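Local structure of putative polyphosphate kinase 2 family protein (Arthrobacter aurescens, 3RHF) at residues K195-R200 and W208-G213; L78-M83 and G90-V95; M185-K190 and D223-Y228. The protein is a putative kinase of the polyphosphate kinase 2 family that probably transfers phosphate between polyphosphate and nucleotides. All coordinates share one frame; numbering follows the deposited sequence.

Contact 1 (K195-R200 and W208-G213); sequences KRLIAR and WKYSRG. With PO4 (phosphate ion), chain H.
Arg200 and Lys209 meet in a polar contact held together by an anion, with a smaller apolar contact beside it. It joins the C-terminal part of helix 190-202 to the loop leading into helix 212-218, on the side of the subunit facing its partner. Arg200 NE donates to PO4 O1 at 2.8 Å, with a fairly straight N-H...O angle of 159°. That oxygen lies at the edge of the guanidinium, in its plane. Lys209 NZ hydrogen-bonds PO4 O2 at 2.5 Å, a value probably shortened by coordinate error. The lysine chain bends at CG-CD (chi3 112°), and this helps bring its amine round to the phosphate. Lys209 CB lies over one guanidinium face, offset toward the rim. A water bridges the segments: Ser211 N donates to it at 2.9 Å, and Arg200 NH1 does so weakly. The apolar part is Leu197 CD2 against Tyr210 CE1 at 4.1 Å, the two side chains crossing at about a right angle. Tyr210 OH bonds to Glu282 of the second subunit, and Val286 of that subunit packs on both Leu197 and Tyr210. Ser211 N-caps the next helix through a weak bond to Gly213 N. The phosphate probably comes from the crystallisation liquor, and a second phosphate lies about 4 Å from the Arg200 side chain. Two cationic side chains sharing one anion are consistent with a site for phosphate groups of a substrate.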
# COMPACT_ATOMS: atom_id res chain seq x y z
N LYS A 195 -3.56 5.73 -28.58
CA LYS A 195 -4.41 4.56 -28.40
C LYS A 195 -4.97 4.51 -26.97
O LYS A 195 -6.13 4.17 -26.76
CB LYS A 195 -3.59 3.31 -28.71
CG LYS A 195 -4.40 2.04 -29.01
CD LYS A 195 -3.52 0.74 -29.01
CE LYS A 195 -4.29 -0.58 -28.64
NZ LYS A 195 -3.31 -1.71 -28.32
N ARG A 196 -4.15 4.86 -26.00
CA ARG A 196 -4.59 4.82 -24.62
C ARG A 196 -5.58 5.94 -24.26
O ARG A 196 -6.56 5.67 -23.56
CB ARG A 196 -3.40 4.72 -23.64
CG ARG A 196 -2.74 3.37 -23.75
CD ARG A 196 -1.49 3.21 -22.92
NE ARG A 196 -0.78 1.98 -23.26
CZ ARG A 196 0.24 1.48 -22.55
NH1 ARG A 196 0.66 2.07 -21.45
NH2 ARG A 196 0.86 0.42 -22.96
N LEU A 197 -5.36 7.17 -24.73
CA LEU A 197 -6.30 8.25 -24.43
C LEU A 197 -7.64 7.96 -25.09
O LEU A 197 -8.71 8.20 -24.51
CB LEU A 197 -5.78 9.60 -24.87
CG LEU A 197 -4.60 10.16 -24.10
CD1 LEU A 197 -4.05 11.33 -24.87
CD2 LEU A 197 -5.00 10.57 -22.68
N ILE A 198 -7.59 7.42 -26.31
CA ILE A 198 -8.82 7.05 -26.99
C ILE A 198 -9.58 6.00 -26.21
O ILE A 198 -10.79 6.10 -26.05
CB ILE A 198 -8.55 6.52 -28.40
CG1 ILE A 198 -8.30 7.67 -29.37
CG2 ILE A 198 -9.77 5.73 -28.91
CD1 ILE A 198 -7.69 7.18 -30.75
N ALA A 199 -8.85 5.00 -25.71
CA ALA A 199 -9.48 3.96 -24.86
C ALA A 199 -10.12 4.56 -23.59
O ALA A 199 -11.20 4.14 -23.18
CB ALA A 199 -8.53 2.83 -24.54
N ARG A 200 -9.55 5.61 -23.02
CA ARG A 200 -10.25 6.22 -21.89
C ARG A 200 -11.58 6.85 -22.29
O ARG A 200 -12.59 6.74 -21.57
CB ARG A 200 -9.40 7.26 -21.22
CG ARG A 200 -8.14 6.67 -20.71
CD ARG A 200 -7.46 7.59 -19.78
NE ARG A 200 -6.33 6.96 -19.11
CZ ARG A 200 -5.40 7.67 -18.50
NH1 ARG A 200 -5.47 9.00 -18.53
NH2 ARG A 200 -4.39 7.07 -17.88
N TRP A 208 -13.76 9.45 -15.92
CA TRP A 208 -13.26 10.24 -14.77
C TRP A 208 -11.74 10.49 -14.83
O TRP A 208 -11.27 11.46 -14.23
CB TRP A 208 -13.62 9.58 -13.45
CG TRP A 208 -12.88 8.35 -13.18
CD1 TRP A 208 -13.23 7.12 -13.56
CD2 TRP A 208 -11.66 8.21 -12.46
NE1 TRP A 208 -12.32 6.21 -13.14
CE2 TRP A 208 -11.34 6.86 -12.45
CE3 TRP A 208 -10.80 9.11 -11.83
CZ2 TRP A 208 -10.19 6.36 -11.84
CZ3 TRP A 208 -9.65 8.62 -11.22
CH2 TRP A 208 -9.36 7.26 -11.23
N LYS A 209 -10.99 9.65 -15.53
CA LYS A 209 -9.53 9.82 -15.58
C LYS A 209 -9.06 10.68 -16.73
O LYS A 209 -7.90 11.04 -16.75
CB LYS A 209 -8.81 8.48 -15.80
CG LYS A 209 -8.85 7.54 -14.69
CD LYS A 209 -8.58 6.07 -15.15
CE LYS A 209 -7.24 5.51 -14.63
NZ LYS A 209 -7.26 4.02 -14.64
N TYR A 210 -9.89 10.93 -17.73
CA TYR A 210 -9.39 11.61 -18.92
C TYR A 210 -9.03 13.05 -18.57
O TYR A 210 -9.78 13.73 -17.88
CB TYR A 210 -10.36 11.55 -20.09
CG TYR A 210 -9.86 12.37 -21.25
CD1 TYR A 210 -9.05 11.82 -22.22
CD2 TYR A 210 -10.15 13.72 -21.34
CE1 TYR A 210 -8.54 12.58 -23.24
CE2 TYR A 210 -9.67 14.48 -22.35
CZ TYR A 210 -8.86 13.92 -23.31
OH TYR A 210 -8.41 14.72 -24.37
N SER A 211 -7.87 13.51 -19.03
CA SER A 211 -7.46 14.88 -18.78
C SER A 211 -7.08 15.57 -20.08
O SER A 211 -6.23 15.07 -20.82
CB SER A 211 -6.28 14.91 -17.83
OG SER A 211 -5.95 16.26 -17.54
N ARG A 212 -7.72 16.71 -20.35
CA ARG A 212 -7.36 17.49 -21.52
C ARG A 212 -5.86 17.80 -21.50
O ARG A 212 -5.23 17.84 -22.56
CB ARG A 212 -8.14 18.81 -21.54
CG ARG A 212 -7.54 19.91 -22.47
CD ARG A 212 -7.63 19.56 -23.97
NE ARG A 212 -9.01 19.49 -24.43
CZ ARG A 212 -9.80 20.53 -24.67
NH1 ARG A 212 -9.35 21.77 -24.52
NH2 ARG A 212 -11.06 20.34 -25.07
N GLY A 213 -5.31 18.04 -20.31
CA GLY A 213 -3.89 18.27 -20.14
C GLY A 213 -2.98 17.25 -20.82
O GLY A 213 -1.86 17.60 -21.24
P PO4 H . -5.90 3.11 -17.64
O1 PO4 H . -6.49 4.20 -18.53
O2 PO4 H . -7.01 2.62 -16.73
O3 PO4 H . -5.48 1.87 -18.40
O4 PO4 H . -4.67 3.68 -16.92
O HOH W 1 -6.06 11.38 -19.73

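Contact 2 (L78-M83 and G90-V95); sequences LILQAM and GIVSHV
Leu78, in the central strand 75-82, points toward helix 88-98 and places CD2 4.4 Å from Val95 CG1, a loose methyl contact. Leu261 of helix 250-266 touches both side chains. Leu80, two residues on, faces the same way and makes the tighter contact. Its CD1 meets Val92 CG2 at 3.5 Å, methyl against methyl, and the two side chains cross obliquely. Val92 has CG1 anti to the backbone N (chi1 161°), which leaves CG2 as the branch that reaches the leucine. Ile91 lies close by and packs on Ala253 and Val257 of helix 250-266. Leu78 and Leu80 also bond through their backbones to strand 135-139 beside them. Past Leu80 the segment leaves the helix. Ala82 turns its carbonyl O to Lys88 NZ, a hydrogen bond across the loop between strand and helix. The loop between strand 75-82 and helix 88-98 is consistent with a Walker A-like P-loop, as expected of the P-loop NTPase clan. All four touching residues are buried. The contact is purely aliphatic, so dispersion and exclusion of water seat the helix on the sheet.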
# COMPACT_ATOMS: atom_id res chain seq x y z
N LEU A 78 12.85 2.88 -5.51
CA LEU A 78 12.39 2.75 -6.85
C LEU A 78 11.87 4.09 -7.31
O LEU A 78 10.94 4.65 -6.69
CB LEU A 78 11.28 1.73 -6.90
CG LEU A 78 10.61 1.43 -8.25
CD1 LEU A 78 11.59 0.75 -9.25
CD2 LEU A 78 9.40 0.54 -8.03
N ILE A 79 12.48 4.62 -8.39
CA ILE A 79 12.03 5.82 -9.07
C ILE A 79 11.42 5.48 -10.42
O ILE A 79 12.11 4.97 -11.31
CB ILE A 79 13.21 6.88 -9.34
CG1 ILE A 79 13.86 7.32 -8.02
CG2 ILE A 79 12.66 8.08 -10.02
CD1 ILE A 79 15.08 8.18 -8.13
N LEU A 80 10.14 5.84 -10.56
CA LEU A 80 9.45 5.76 -11.85
C LEU A 80 9.19 7.10 -12.52
O LEU A 80 8.60 7.98 -11.92
CB LEU A 80 8.15 5.07 -11.71
CG LEU A 80 8.35 3.64 -11.28
CD1 LEU A 80 7.04 3.19 -10.61
CD2 LEU A 80 8.72 2.78 -12.47
N GLN A 81 9.63 7.23 -13.77
CA GLN A 81 9.20 8.34 -14.64
C GLN A 81 8.60 7.78 -15.90
O GLN A 81 9.06 6.74 -16.41
CB GLN A 81 10.39 9.21 -15.02
CG GLN A 81 11.07 9.93 -13.85
CD GLN A 81 10.32 11.14 -13.44
OE1 GLN A 81 10.44 11.59 -12.31
NE2 GLN A 81 9.53 11.68 -14.32
N ALA A 82 7.58 8.48 -16.41
CA ALA A 82 6.96 8.15 -17.68
C ALA A 82 5.94 9.20 -18.08
O ALA A 82 5.42 9.88 -17.24
CB ALA A 82 6.30 6.79 -17.62
N MSE A 83 5.62 9.27 -19.37
CA MSE A 83 4.54 10.09 -19.87
C MSE A 83 3.20 9.52 -19.38
O MSE A 83 3.11 8.32 -19.05
CB MSE A 83 4.57 10.08 -21.41
CG MSE A 83 5.89 10.54 -22.02
SE MSE A 83 6.38 12.41 -21.58
CE MSE A 83 4.78 13.32 -22.29
N GLY A 90 -0.24 1.95 -12.35
CA GLY A 90 -0.49 0.53 -12.29
C GLY A 90 0.72 -0.25 -11.83
O GLY A 90 0.59 -1.23 -11.11
N ILE A 91 1.88 0.11 -12.28
CA ILE A 91 3.05 -0.60 -11.82
C ILE A 91 3.28 -0.35 -10.32
O ILE A 91 3.56 -1.33 -9.58
CB ILE A 91 4.33 -0.24 -12.66
CG1 ILE A 91 4.08 -0.64 -14.12
CG2 ILE A 91 5.56 -0.93 -12.13
CD1 ILE A 91 5.18 -1.43 -14.76
N VAL A 92 3.13 0.91 -9.87
CA VAL A 92 3.32 1.25 -8.51
C VAL A 92 2.40 0.43 -7.68
O VAL A 92 2.83 -0.26 -6.73
CB VAL A 92 3.02 2.75 -8.22
CG1 VAL A 92 2.77 2.95 -6.71
CG2 VAL A 92 4.13 3.65 -8.75
N SER A 93 1.13 0.42 -8.08
CA SER A 93 0.13 -0.36 -7.38
C SER A 93 0.46 -1.81 -7.35
O SER A 93 0.15 -2.51 -6.37
CB SER A 93 -1.21 -0.23 -8.08
OG SER A 93 -2.25 -0.91 -7.42
N HIS A 94 1.02 -2.33 -8.42
CA HIS A 94 1.26 -3.75 -8.38
C HIS A 94 2.43 -4.09 -7.41
O HIS A 94 2.34 -5.01 -6.57
CB HIS A 94 1.50 -4.35 -9.77
CG HIS A 94 1.50 -5.83 -9.73
ND1 HIS A 94 2.62 -6.55 -9.38
CD2 HIS A 94 0.48 -6.73 -9.82
CE1 HIS A 94 2.31 -7.84 -9.31
NE2 HIS A 94 1.02 -7.97 -9.57
N VAL A 95 3.53 -3.34 -7.54
CA VAL A 95 4.73 -3.55 -6.76
C VAL A 95 4.44 -3.35 -5.28
O VAL A 95 4.76 -4.15 -4.44
CB VAL A 95 5.83 -2.55 -7.18
CG1 VAL A 95 7.01 -2.68 -6.25
CG2 VAL A 95 6.26 -2.78 -8.66

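Contact 3 (M185-K190 and D223-Y228); sequences MLNISK and DYMDAY
The aromatic contact between Met185 and Tyr228 dominates. Met185 is a selenomethionine, and its terminal methyl sits over the centre of the Tyr228 ring. CE is 3.7 Å from the ring centroid and only 11° off the normal, a CH-pi contact. SE stands farther above the same face, 4.8 Å from the centroid, so the pair is also a Met-aromatic contact. The chain bends at CB-CG (chi2 -112°). This lets CG approach the ring as well, at 3.8 Å from Tyr228 CE1, while CE lies over the middle. The Tyr228 hydroxyl has a weak hydrogen bond to Gln81 NE2 in strand 75-82.

The apolar contact continues from Met185 to Met225, another selenomethionine. The Met185 methyl points at the side of the Met225 methyl, CE to CE at 4.4 Å. Met225 is doubly bent, and its end reaches in toward the strand.

The polar part is slight. Asn187 OD1 lies 4.1 Å from Met225 SE, a loose van der Waals approach. Ser189 ends this side as the N-cap of helix 190-202, its OG accepting from Glu192 N.

The backbones themselves stay apart. The axes of strand 185-187 and helix 223-228 come no nearer than 12.0 Å, with their directions 144° apart. Side chains therefore fill the gap between sheet and helix. Phe232 and Trp242 also touch Met185. The chemistry is that of a flexible, polarisable side chain laid on an aromatic face. It ties the helix to the sheet by dispersion, while the tyrosine keeps a weak polar link to the neighbouring strand.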
# COMPACT_ATOMS: atom_id res chain seq x y z
N MSE A 185 12.48 4.21 -16.41
CA MSE A 185 11.63 5.02 -17.30
C MSE A 185 10.78 4.11 -18.15
O MSE A 185 11.29 3.27 -18.88
CB MSE A 185 12.46 5.95 -18.16
CG MSE A 185 11.58 6.98 -18.92
SE MSE A 185 11.61 6.65 -20.87
CE MSE A 185 10.57 8.25 -21.49
N LEU A 186 9.48 4.27 -18.03
CA LEU A 186 8.56 3.50 -18.86
C LEU A 186 8.32 4.21 -20.19
O LEU A 186 7.76 5.28 -20.22
CB LEU A 186 7.20 3.34 -18.15
CG LEU A 186 7.22 2.73 -16.77
CD1 LEU A 186 5.80 2.77 -16.29
CD2 LEU A 186 7.80 1.33 -16.83
N ASN A 187 8.72 3.57 -21.28
CA ASN A 187 8.75 4.21 -22.58
C ASN A 187 7.61 3.65 -23.48
O ASN A 187 7.56 2.46 -23.85
CB ASN A 187 10.13 3.96 -23.16
CG ASN A 187 10.38 4.64 -24.47
OD1 ASN A 187 10.11 5.84 -24.65
ND2 ASN A 187 10.98 3.91 -25.38
N ILE A 188 6.66 4.51 -23.81
CA ILE A 188 5.65 4.14 -24.80
C ILE A 188 5.82 5.03 -25.99
O ILE A 188 6.37 6.14 -25.88
CB ILE A 188 4.21 4.21 -24.26
CG1 ILE A 188 3.85 5.64 -23.81
CG2 ILE A 188 4.05 3.15 -23.13
CD1 ILE A 188 2.42 5.79 -23.28
N SER A 189 5.39 4.52 -27.14
CA SER A 189 5.41 5.28 -28.39
C SER A 189 4.33 6.36 -28.38
O SER A 189 3.31 6.22 -27.70
CB SER A 189 5.19 4.36 -29.57
OG SER A 189 3.86 3.90 -29.58
N LYS A 190 4.57 7.45 -29.12
CA LYS A 190 3.54 8.51 -29.29
C LYS A 190 2.18 7.94 -29.76
O LYS A 190 1.14 8.40 -29.31
CB LYS A 190 4.01 9.64 -30.23
CG LYS A 190 3.18 10.96 -30.10
CD LYS A 190 3.47 11.93 -31.26
CE LYS A 190 2.80 13.33 -31.06
NZ LYS A 190 3.17 14.40 -32.07
N ASP A 223 9.91 17.13 -27.60
CA ASP A 223 10.69 17.93 -26.65
C ASP A 223 10.91 17.08 -25.35
O ASP A 223 12.05 16.93 -24.86
CB ASP A 223 9.98 19.26 -26.30
CG ASP A 223 9.86 20.26 -27.51
OD1 ASP A 223 10.87 20.51 -28.20
OD2 ASP A 223 8.74 20.83 -27.74
N TYR A 224 9.82 16.48 -24.86
CA TYR A 224 9.91 15.52 -23.77
C TYR A 224 10.85 14.38 -24.06
O TYR A 224 11.64 14.07 -23.23
CB TYR A 224 8.55 14.97 -23.41
CG TYR A 224 7.72 15.83 -22.49
CD1 TYR A 224 7.98 15.90 -21.11
CD2 TYR A 224 6.66 16.56 -22.98
CE1 TYR A 224 7.19 16.71 -20.26
CE2 TYR A 224 5.88 17.34 -22.16
CZ TYR A 224 6.13 17.41 -20.81
OH TYR A 224 5.29 18.20 -20.05
N MSE A 225 10.77 13.73 -25.21
CA MSE A 225 11.77 12.69 -25.50
C MSE A 225 13.21 13.20 -25.44
O MSE A 225 14.12 12.46 -25.04
CB MSE A 225 11.56 12.06 -26.87
CG MSE A 225 10.32 11.15 -27.03
SE MSE A 225 9.90 9.88 -25.57
CE MSE A 225 8.82 11.05 -24.40
N ASP A 226 13.41 14.45 -25.87
CA ASP A 226 14.75 15.07 -25.85
C ASP A 226 15.20 15.31 -24.37
O ASP A 226 16.36 15.04 -23.99
CB ASP A 226 14.78 16.36 -26.72
CG ASP A 226 16.18 16.92 -26.90
OD1 ASP A 226 17.04 16.19 -27.47
OD2 ASP A 226 16.46 18.07 -26.46
N ALA A 227 14.27 15.82 -23.57
CA ALA A 227 14.52 16.08 -22.17
C ALA A 227 14.98 14.80 -21.48
O ALA A 227 15.94 14.81 -20.71
CB ALA A 227 13.28 16.62 -21.52
N TYR A 228 14.28 13.72 -21.76
CA TYR A 228 14.59 12.45 -21.15
C TYR A 228 15.98 12.03 -21.57
O TYR A 228 16.79 11.64 -20.73
CB TYR A 228 13.55 11.37 -21.52
CG TYR A 228 12.40 11.31 -20.52
CD1 TYR A 228 12.59 10.74 -19.27
CD2 TYR A 228 11.15 11.86 -20.81
CE1 TYR A 228 11.57 10.72 -18.35
CE2 TYR A 228 10.12 11.83 -19.86
CZ TYR A 228 10.35 11.26 -18.63
OH TYR A 228 9.36 11.22 -17.65

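In the fold
Along the chain, contact 2 comes first and closes before contact 3 opens. Contact 1 falls between the two segments of contact 3. Contacts 2 and 3 use neighbouring strands of the five-stranded parallel sheet, 75-82 and 179-187, with centres 15 Å apart. Gln81 O and Leu186 N, 3.0 Å apart, probably form a hydrogen bond between them. Contact 1 lies beyond the sheet, with its centre 18 Å from each of the others. It touches contact 3 where Arg196 packs on Ile188, and helix 190-202 directly follows strand 179-187. The buried contacts thus fix helices to the P-loop kinase core, while contact 1 holds a bound phosphate ion near the second subunit, which may mark an anion-binding surface.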